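Long-range contacts in sulfite dehydrogenase (Paracoccus pantotrophus, PDB 2XTS), which oxidises protein-bound sulfane sulfur in the Sox system, using a molybdenum-molybdopterin cofactor together with a heme c cytochrome partner: residues 264-269 / 342-347; 35-40 / 55-60; 166-171 / 182-187. All blocks are in the same frame, centred on the assembly; numbering follows the deposited sequence.

Interaction 1: 264-269 / 342-347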
loop_
_atom_site.group_PDB
_atom_site.type_symbol
_atom_site.label_atom_id
_atom_site.label_comp_id
_atom_site.label_asym_id
_atom_site.label_seq_id
_atom_site.Cartn_x
_atom_site.Cartn_y
_atom_site.Cartn_z
ATOM N N ALA A 264 12.994 16.273 -12.435
ATOM C CA ALA A 264 13.627 15.652 -11.276
ATOM C C ALA A 264 13.557 16.543 -10.060
ATOM O O ALA A 264 13.828 17.744 -10.125
ATOM C CB ALA A 264 15.079 15.283 -11.581
ATOM N N LYS A 265 13.231 15.924 -8.927
ATOM C CA LYS A 265 12.938 16.647 -7.727
ATOM C C LYS A 265 13.263 15.770 -6.523
ATOM O O LYS A 265 13.310 14.555 -6.617
ATOM C CB LYS A 265 11.448 17.003 -7.744
ATOM C CG LYS A 265 10.990 17.980 -6.705
ATOM C CD LYS A 265 9.604 18.492 -7.057
ATOM C CE LYS A 265 8.989 19.321 -5.964
ATOM N NZ LYS A 265 7.701 19.950 -6.384
ATOM N N SER A 266 13.440 16.395 -5.378
ATOM C CA SER A 266 13.666 15.680 -4.131
ATOM C C SER A 266 13.328 16.534 -2.950
ATOM O O SER A 266 13.300 17.761 -3.029
ATOM C CB SER A 266 15.116 15.228 -3.978
ATOM O OG SER A 266 15.992 16.312 -3.752
ATOM N N VAL A 267 13.147 15.877 -1.823
ATOM C CA VAL A 267 12.968 16.550 -0.550
ATOM C C VAL A 267 13.404 15.634 0.581
ATOM O O VAL A 267 13.118 14.437 0.553
ATOM C CB VAL A 267 11.506 17.060 -0.316
ATOM C CG1 VAL A 267 10.480 15.914 -0.308
ATOM C CG2 VAL A 267 11.425 17.907 0.956
ATOM N N ILE A 268 14.107 16.198 1.560
ATOM C CA ILE A 268 14.402 15.537 2.822
ATOM C C ILE A 268 13.140 15.573 3.692
ATOM O O ILE A 268 12.643 16.631 4.054
ATOM C CB ILE A 268 15.597 16.213 3.523
ATOM C CG1 ILE A 268 16.875 15.924 2.716
ATOM C CG2 ILE A 268 15.746 15.689 4.945
ATOM C CD1 ILE A 268 18.080 16.824 3.080
ATOM N N THR A 269 12.619 14.393 4.020
ATOM C CA THR A 269 11.406 14.291 4.829
ATOM C C THR A 269 11.698 14.269 6.318
ATOM O O THR A 269 10.836 14.622 7.103
ATOM C CB THR A 269 10.576 13.071 4.399
ATOM O OG1 THR A 269 11.365 11.882 4.507
ATOM C CG2 THR A 269 10.153 13.216 2.944
ATOM N N SER A 342 18.817 18.480 -0.478
ATOM C CA SER A 342 18.979 17.320 -1.307
ATOM C C SER A 342 18.861 17.728 -2.773
ATOM O O SER A 342 18.108 18.653 -3.125
ATOM C CB SER A 342 17.981 16.233 -0.938
ATOM O OG SER A 342 16.635 16.650 -1.071
ATOM N N ARG A 343 19.599 17.022 -3.618
ATOM C CA ARG A 343 19.665 17.323 -5.055
ATOM C C ARG A 343 19.605 16.019 -5.845
ATOM O O ARG A 343 20.543 15.211 -5.779
ATOM C CB ARG A 343 20.954 18.081 -5.365
ATOM C CG ARG A 343 21.179 18.471 -6.795
ATOM C CD ARG A 343 22.511 19.225 -6.903
ATOM N NE ARG A 343 23.668 18.359 -6.663
ATOM C CZ ARG A 343 24.928 18.779 -6.562
ATOM N NH1 ARG A 343 25.212 20.075 -6.622
ATOM N NH2 ARG A 343 25.909 17.905 -6.363
ATOM N N ALA A 344 18.503 15.818 -6.575
ATOM C CA ALA A 344 18.318 14.615 -7.382
ATOM C C ALA A 344 18.982 14.698 -8.749
ATOM O O ALA A 344 19.062 15.780 -9.341
ATOM C CB ALA A 344 16.851 14.362 -7.583
ATOM N N VAL A 345 19.427 13.553 -9.259
ATOM C CA VAL A 345 19.949 13.414 -10.601
ATOM C C VAL A 345 19.194 12.267 -11.238
ATOM O O VAL A 345 18.978 11.234 -10.609
ATOM C CB VAL A 345 21.455 13.104 -10.603
ATOM C CG1 VAL A 345 21.986 13.031 -12.060
ATOM C CG2 VAL A 345 22.204 14.143 -9.754
ATOM N N ASP A 346 18.727 12.455 -12.473
ATOM C CA ASP A 346 18.048 11.374 -13.172
ATOM C C ASP A 346 18.889 10.815 -14.320
ATOM O O ASP A 346 19.957 11.327 -14.643
ATOM C CB ASP A 346 16.608 11.738 -13.583
ATOM C CG ASP A 346 16.509 12.710 -14.725
ATOM O OD1 ASP A 346 17.403 12.723 -15.607
ATOM O OD2 ASP A 346 15.490 13.437 -14.753
ATOM N N GLU A 347 18.384 9.757 -14.941
ATOM C CA GLU A 347 19.148 9.027 -15.953
ATOM C C GLU A 347 19.440 9.820 -17.213
ATOM O O GLU A 347 20.263 9.403 -18.025
ATOM C CB GLU A 347 18.453 7.720 -16.319
ATOM C CG GLU A 347 17.128 7.909 -17.012
ATOM C CD GLU A 347 16.530 6.578 -17.404
ATOM O OE1 GLU A 347 15.573 6.141 -16.745
ATOM O OE2 GLU A 347 17.057 5.935 -18.350
HETATM O O HOH W 1 14.245 15.826 -15.186
HETATM O O HOH W 2 15.449 19.452 -2.631
HETATM O O HOH W 3 15.417 18.674 0.751
#

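Interaction 2: 35-40 / 55-60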
loop_
_atom_site.group_PDB
_atom_site.type_symbol
_atom_site.label_atom_id
_atom_site.label_comp_id
_atom_site.label_asym_id
_atom_site.label_seq_id
_atom_site.Cartn_x
_atom_site.Cartn_y
_atom_site.Cartn_z
ATOM N N SER A 35 -2.255 9.164 14.731
ATOM C CA SER A 35 -3.292 10.059 14.209
ATOM C C SER A 35 -2.768 11.245 13.430
ATOM O O SER A 35 -3.480 11.781 12.603
ATOM C CB SER A 35 -4.171 10.532 15.351
ATOM O OG SER A 35 -3.457 11.353 16.240
ATOM N N HIS A 36 -1.527 11.633 13.691
ATOM C CA HIS A 36 -0.868 12.735 12.957
ATOM C C HIS A 36 -0.506 12.384 11.512
ATOM O O HIS A 36 -0.127 13.252 10.742
ATOM C CB HIS A 36 0.411 13.204 13.700
ATOM C CG HIS A 36 1.385 12.101 13.947
ATOM N ND1 HIS A 36 1.122 11.075 14.830
ATOM C CD2 HIS A 36 2.567 11.801 13.354
ATOM C CE1 HIS A 36 2.126 10.214 14.802
ATOM N NE2 HIS A 36 3.011 10.626 13.911
ATOM N N VAL A 37 -0.548 11.107 11.155
ATOM C CA VAL A 37 -0.260 10.656 9.807
ATOM C C VAL A 37 -1.569 10.645 9.024
ATOM O O VAL A 37 -2.251 9.635 8.938
ATOM C CB VAL A 37 0.465 9.295 9.806
ATOM C CG1 VAL A 37 0.889 8.913 8.393
ATOM C CG2 VAL A 37 1.704 9.344 10.716
ATOM N N LYS A 38 -1.946 11.816 8.522
ATOM C CA LYS A 38 -3.228 12.036 7.881
ATOM C C LYS A 38 -3.080 13.159 6.894
ATOM O O LYS A 38 -2.072 13.862 6.887
ATOM C CB LYS A 38 -4.279 12.396 8.926
ATOM C CG LYS A 38 -3.974 13.677 9.698
ATOM C CD LYS A 38 -5.114 14.028 10.624
ATOM C CE LYS A 38 -4.737 15.160 11.567
ATOM N NZ LYS A 38 -5.912 15.558 12.406
ATOM N N ARG A 39 -4.095 13.319 6.054
ATOM C CA ARG A 39 -4.137 14.440 5.140
ATOM C C ARG A 39 -4.415 15.705 5.912
ATOM O O ARG A 39 -5.223 15.705 6.839
ATOM C CB ARG A 39 -5.244 14.287 4.121
ATOM C CG ARG A 39 -5.149 13.076 3.283
ATOM C CD ARG A 39 -6.591 12.560 3.023
ATOM N NE ARG A 39 -6.564 11.638 1.953
ATOM C CZ ARG A 39 -7.529 10.804 1.610
ATOM N NH1 ARG A 39 -7.291 10.088 0.552
ATOM N NH2 ARG A 39 -8.676 10.672 2.293
ATOM N N GLN A 40 -3.753 16.789 5.522
ATOM C CA GLN A 40 -4.002 18.109 6.087
ATOM C C GLN A 40 -4.538 19.013 5.002
ATOM O O GLN A 40 -4.185 18.892 3.839
ATOM C CB GLN A 40 -2.732 18.715 6.649
ATOM C CG GLN A 40 -2.124 17.981 7.842
ATOM C CD GLN A 40 -2.781 18.274 9.162
ATOM O OE1 GLN A 40 -3.649 19.129 9.273
ATOM N NE2 GLN A 40 -2.341 17.578 10.175
ATOM N N PHE A 55 -2.977 17.432 1.536
ATOM C CA PHE A 55 -1.556 17.141 1.477
ATOM C C PHE A 55 -1.217 15.809 2.132
ATOM O O PHE A 55 -1.645 15.545 3.250
ATOM C CB PHE A 55 -0.786 18.264 2.193
ATOM C CG PHE A 55 -0.923 19.600 1.536
ATOM C CD1 PHE A 55 -1.958 20.453 1.887
ATOM C CD2 PHE A 55 -0.045 19.982 0.537
ATOM C CE1 PHE A 55 -2.123 21.665 1.230
ATOM C CE2 PHE A 55 -0.192 21.208 -0.088
ATOM C CZ PHE A 55 -1.225 22.035 0.259
ATOM N N THR A 56 -0.447 14.986 1.428
ATOM C CA THR A 56 0.025 13.711 1.960
ATOM C C THR A 56 1.036 13.949 3.088
ATOM O O THR A 56 1.887 14.812 2.954
ATOM C CB THR A 56 0.775 12.925 0.852
ATOM O OG1 THR A 56 -0.063 12.801 -0.299
ATOM C CG2 THR A 56 1.238 11.560 1.318
ATOM N N PRO A 57 0.959 13.174 4.185
ATOM C CA PRO A 57 1.891 13.341 5.316
ATOM C C PRO A 57 3.260 12.738 5.034
ATOM O O PRO A 57 3.716 11.885 5.780
ATOM C CB PRO A 57 1.175 12.621 6.461
ATOM C CG PRO A 57 0.415 11.557 5.794
ATOM C CD PRO A 57 -0.099 12.194 4.515
ATOM N N ILE A 58 3.939 13.255 4.009
ATOM C CA ILE A 58 5.234 12.715 3.625
ATOM C C ILE A 58 6.335 12.908 4.665
ATOM O O ILE A 58 7.344 12.276 4.574
ATOM C CB ILE A 58 5.692 13.240 2.246
ATOM C CG1 ILE A 58 5.848 14.766 2.231
ATOM C CG2 ILE A 58 4.755 12.739 1.131
ATOM C CD1 ILE A 58 6.666 15.278 1.074
ATOM N N HIS A 59 6.167 13.798 5.637
ATOM C CA HIS A 59 7.125 13.899 6.728
ATOM C C HIS A 59 7.221 12.623 7.541
ATOM O O HIS A 59 8.259 12.331 8.098
ATOM C CB HIS A 59 6.746 15.064 7.625
ATOM C CG HIS A 59 5.445 14.881 8.332
ATOM N ND1 HIS A 59 4.251 14.799 7.655
ATOM C CD2 HIS A 59 5.141 14.863 9.654
ATOM C CE1 HIS A 59 3.269 14.673 8.522
ATOM N NE2 HIS A 59 3.776 14.716 9.747
ATOM N N ALA A 60 6.110 11.901 7.659
ATOM C CA ALA A 60 6.003 10.771 8.592
ATOM C C ALA A 60 6.130 9.423 7.924
ATOM O O ALA A 60 6.312 8.426 8.600
ATOM C CB ALA A 60 4.686 10.838 9.356
#

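Interaction 3: 166-171 / 182-187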
loop_
_atom_site.group_PDB
_atom_site.type_symbol
_atom_site.label_atom_id
_atom_site.label_comp_id
_atom_site.label_asym_id
_atom_site.label_seq_id
_atom_site.Cartn_x
_atom_site.Cartn_y
_atom_site.Cartn_z
ATOM N N GLY A 166 -6.254 11.103 -36.400
ATOM C CA GLY A 166 -6.433 11.251 -34.955
ATOM C C GLY A 166 -5.123 11.401 -34.215
ATOM O O GLY A 166 -4.542 10.407 -33.758
ATOM N N LYS A 167 -4.693 12.653 -34.050
ATOM C CA LYS A 167 -3.386 12.987 -33.493
ATOM C C LYS A 167 -3.407 13.305 -31.983
ATOM O O LYS A 167 -2.341 13.295 -31.338
ATOM C CB LYS A 167 -2.834 14.209 -34.250
ATOM C CG LYS A 167 -2.613 14.036 -35.782
ATOM C CD LYS A 167 -1.736 12.853 -36.099
ATOM C CE LYS A 167 -1.327 12.808 -37.586
ATOM N NZ LYS A 167 -0.436 13.934 -37.981
ATOM N N TRP A 168 -4.595 13.592 -31.449
ATOM C CA TRP A 168 -4.769 13.988 -30.052
ATOM C C TRP A 168 -5.898 13.201 -29.441
ATOM O O TRP A 168 -6.893 12.909 -30.101
ATOM C CB TRP A 168 -5.076 15.491 -29.949
ATOM C CG TRP A 168 -3.973 16.402 -30.301
ATOM C CD1 TRP A 168 -3.625 16.815 -31.545
ATOM C CD2 TRP A 168 -3.060 17.019 -29.392
ATOM N NE1 TRP A 168 -2.550 17.666 -31.461
ATOM C CE2 TRP A 168 -2.197 17.818 -30.148
ATOM C CE3 TRP A 168 -2.913 17.000 -28.002
ATOM C CZ2 TRP A 168 -1.185 18.590 -29.570
ATOM C CZ3 TRP A 168 -1.903 17.783 -27.412
ATOM C CH2 TRP A 168 -1.050 18.551 -28.202
ATOM N N LEU A 169 -5.741 12.901 -28.155
ATOM C CA LEU A 169 -6.790 12.297 -27.351
ATOM C C LEU A 169 -7.167 13.281 -26.270
ATOM O O LEU A 169 -6.300 13.852 -25.586
ATOM C CB LEU A 169 -6.317 10.979 -26.736
ATOM C CG LEU A 169 -7.276 10.232 -25.797
ATOM C CD1 LEU A 169 -6.983 8.748 -25.826
ATOM C CD2 LEU A 169 -7.157 10.754 -24.365
ATOM N N TYR A 170 -8.468 13.493 -26.132
ATOM C CA TYR A 170 -9.022 14.325 -25.080
ATOM C C TYR A 170 -9.713 13.425 -24.077
ATOM O O TYR A 170 -10.595 12.652 -24.453
ATOM C CB TYR A 170 -10.019 15.282 -25.693
ATOM C CG TYR A 170 -10.734 16.191 -24.719
ATOM C CD1 TYR A 170 -10.099 17.308 -24.157
ATOM C CD2 TYR A 170 -12.079 15.986 -24.423
ATOM C CE1 TYR A 170 -10.799 18.162 -23.299
ATOM C CE2 TYR A 170 -12.766 16.802 -23.561
ATOM C CZ TYR A 170 -12.139 17.904 -23.024
ATOM O OH TYR A 170 -12.827 18.737 -22.163
ATOM N N ALA A 171 -9.331 13.530 -22.803
ATOM C CA ALA A 171 -9.936 12.696 -21.759
ATOM C C ALA A 171 -10.719 13.582 -20.826
ATOM O O ALA A 171 -10.212 14.617 -20.391
ATOM C CB ALA A 171 -8.893 11.921 -20.955
ATOM N N SER A 182 -5.968 17.408 -23.089
ATOM C CA SER A 182 -5.507 16.904 -24.374
ATOM C C SER A 182 -4.138 16.242 -24.280
ATOM O O SER A 182 -3.213 16.766 -23.651
ATOM C CB SER A 182 -5.400 18.055 -25.346
ATOM O OG SER A 182 -6.629 18.736 -25.478
ATOM N N PHE A 183 -3.993 15.087 -24.939
ATOM C CA PHE A 183 -2.750 14.315 -24.941
ATOM C C PHE A 183 -2.306 14.065 -26.381
ATOM O O PHE A 183 -3.122 13.677 -27.209
ATOM C CB PHE A 183 -3.004 12.919 -24.360
ATOM C CG PHE A 183 -3.395 12.870 -22.927
ATOM C CD1 PHE A 183 -4.651 13.229 -22.526
ATOM C CD2 PHE A 183 -2.518 12.384 -21.977
ATOM C CE1 PHE A 183 -5.004 13.144 -21.182
ATOM C CE2 PHE A 183 -2.885 12.265 -20.647
ATOM C CZ PHE A 183 -4.117 12.673 -20.248
ATOM N N PRO A 184 -1.007 14.187 -26.669
ATOM C CA PRO A 184 -0.546 13.715 -27.970
ATOM C C PRO A 184 -0.633 12.198 -28.060
ATOM O O PRO A 184 -0.350 11.498 -27.094
ATOM C CB PRO A 184 0.911 14.172 -28.009
ATOM C CG PRO A 184 1.320 14.228 -26.615
ATOM C CD PRO A 184 0.125 14.582 -25.808
ATOM N N MET A 185 -0.967 11.686 -29.239
ATOM C CA MET A 185 -1.172 10.249 -29.399
ATOM C C MET A 185 0.092 9.448 -29.073
ATOM O O MET A 185 -0.001 8.350 -28.563
ATOM C CB MET A 185 -1.655 9.929 -30.826
ATOM C CG MET A 185 -2.319 8.564 -31.023
ATOM S SD MET A 185 -3.719 8.208 -29.912
ATOM C CE MET A 185 -4.739 9.642 -30.112
ATOM N N GLU A 186 1.273 10.006 -29.281
ATOM C CA GLU A 186 2.497 9.281 -28.948
ATOM C C GLU A 186 2.585 8.898 -27.467
ATOM O O GLU A 186 3.006 7.810 -27.116
ATOM C CB GLU A 186 3.740 10.083 -29.336
ATOM C CG GLU A 186 5.036 9.308 -29.163
ATOM C CD GLU A 186 6.285 10.098 -29.532
ATOM O OE1 GLU A 186 6.198 11.302 -29.871
ATOM O OE2 GLU A 186 7.371 9.497 -29.485
ATOM N N LYS A 187 2.155 9.791 -26.595
ATOM C CA LYS A 187 2.159 9.477 -25.173
ATOM C C LYS A 187 1.093 8.449 -24.830
ATOM O O LYS A 187 1.339 7.502 -24.086
ATOM C CB LYS A 187 1.967 10.747 -24.338
ATOM C CG LYS A 187 1.856 10.501 -22.815
ATOM C CD LYS A 187 3.121 9.903 -22.228
ATOM C CE LYS A 187 3.087 9.838 -20.706
ATOM N NZ LYS A 187 4.237 9.100 -20.122
#

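Interaction 1: 264-269 / 342-347
S266 and S342 meet hydroxyl to hydroxyl, and their contact illustrates how two strands that are not sheet neighbours can be brought together by small polar side chains. The OG atoms of S266 and S342 lie 2.8 Å apart; S342 OG may donate to S266 OG, though its proton has another acceptor within reach. Both oxygens sit over their own backbone, between the amide N and the carbonyl carbon (chi1 70° in S266, 60° in S342), and CB of each serine points at the opposite strand. The S266 hydroxyl is also hydrogen-bonded to OE1 of Q352, which in turn receives the amide of A344, so the pair belongs to a wider polar network.

Around this pair small carbon groups fill the gap, one of them set against a carbonyl oxygen. I268 reaches over with CG1, which stops 3.8 Å from S342 CB, while A344 presents its methyl to the backbone of the other strand, CB lying 3.7 Å from K265 O. The CB atoms of S266 and A344 are 4.1 Å apart.

Water completes what the backbones do not do directly. One molecule donates to both S266 O and S342 O, at 2.8 Å each. A second accepts from I268 N at 2.9 Å and is hydrogen-bonded to S342 OG. At the far end a third accepts from A264 N and donates to D346 OD2; that carboxylate is also held by S292 and T348. The amide of S342, by contrast, is buried without a partner.

The axes of 265-269 and 342-346 approach to 5.7 Å and run at 148°; 265-270 pairs with 282-291, whereas 338-346 lies between 297-303 and 375-378. Such water-bridged apposition of non-adjacent strands is consistent with the immunoglobulin-like (E-set) fold of the Mo-co oxidoreductase dimerisation domain.

Interaction 2: 35-40 / 55-60
A single antiparallel bridge, the hydrogen-bonded pair Q40 and F55, fastens two irregular loop segments to each other, and an inverse gamma turn centred on P57 shapes the chain just beyond it. The motif shows how loops without regular structure can still be joined by strand-like bonds. F55 N donates a hydrogen bond to Q40 O at 3.0 Å, approaching in the carbonyl plane although the angle at the hydrogen is only 133°. The return bond, from Q40 N to F55 O, is weak at 3.3 Å. F55 O also faces the CA-H of R39, with R39 CA 3.3 Å away, and Q40 O lies in the plane of the F55 ring at its edge, 3.3 Å from CD1.

Farther along, side chains take over. V37 and P57 cross at about a right angle, and the valine spreads its two branches over separate partners. A chi1 of -174° sets CG1 of V37 opposite the backbone N, where it meets P57 CG at 3.7 Å; CG2 turns to A60 CB at 3.6 Å. The proline ring also lies against the K38 carbonyl, CB being 3.5 Å from K38 O.

Both K38 O and F55 O accept from NE2 of Q137, in helix 136-140.

The bridge itself is thus lopsided, one short but bent bond, one longer and weak; carbonyl contacts with C-H groups, the amide of Q137 and the V37-P57-A60 packing accompany it. R39 divides its guanidinium between E206 of its own chain, in a salt bridge, and the carbonyl of H25 of the second subunit, while H59 NE2 reaches G194 of the cytochrome chain.

Interaction 3: 166-171 / 182-187
L169 and F183 exchange both backbone bonds of a hydrogen-bonded antiparallel pair, a clear example of hairpin pairing. F183 N meets L169 O at 2.7 Å, and L169 N meets F183 O almost straight, with 169° at the hydrogen. A third bond ties the start of the helix to the residue just before the strand: M185 N donates to K167 O at 3.0 Å, from above the carbonyl plane rather than along a lone pair. F183 O additionally faces W168 CA. The S182 hydroxyl bonds to E242.

Apolar packing divides between the two faces. On one, L169 and F183 lie side by side, pointing the same way, with CD2 of the leucine 4.0 Å from CD1 of the phenylalanine. M185, bent at chi2 (54°) and again at chi3, curls its CE methyl to 4.0 Å from L169 CB. On the other, W168 has P184 CA over one ring face, and its CE3 stands 3.8 Å from S182 CB.

This hairpin ends a mixed sheet within the chain, 168-173 running between 181-184 and 227-233. K167 and W168 both oppose Y233 as a classic beta bulge, V188 of helix 185-191 packs on L169 and F183, and W258 meets W168.

How the interactions relate
The three contacts compare pairing by backbone, by side chain and by water. Interactions 1 and 2 are neighbours: T269 CB packs 3.3 Å from I58 O, and V267 also touches I58, so the 55-60 loop rests on strand 265-270. Interaction 3 is remote, about 12 Å from interaction 1 at the nearest atoms, and belongs to the molybdopterin-binding domain rather than the dimerisation domain. Wholly buried interaction 1 relies on serine hydroxyls and bridging waters; interaction 2, largely buried, mixes one loop bridge with links to the cytochrome and second subunit; interaction 3, partly exposed along its tryptophan and proline side, combines regular hairpin bonds with aliphatic and aromatic packing on both faces.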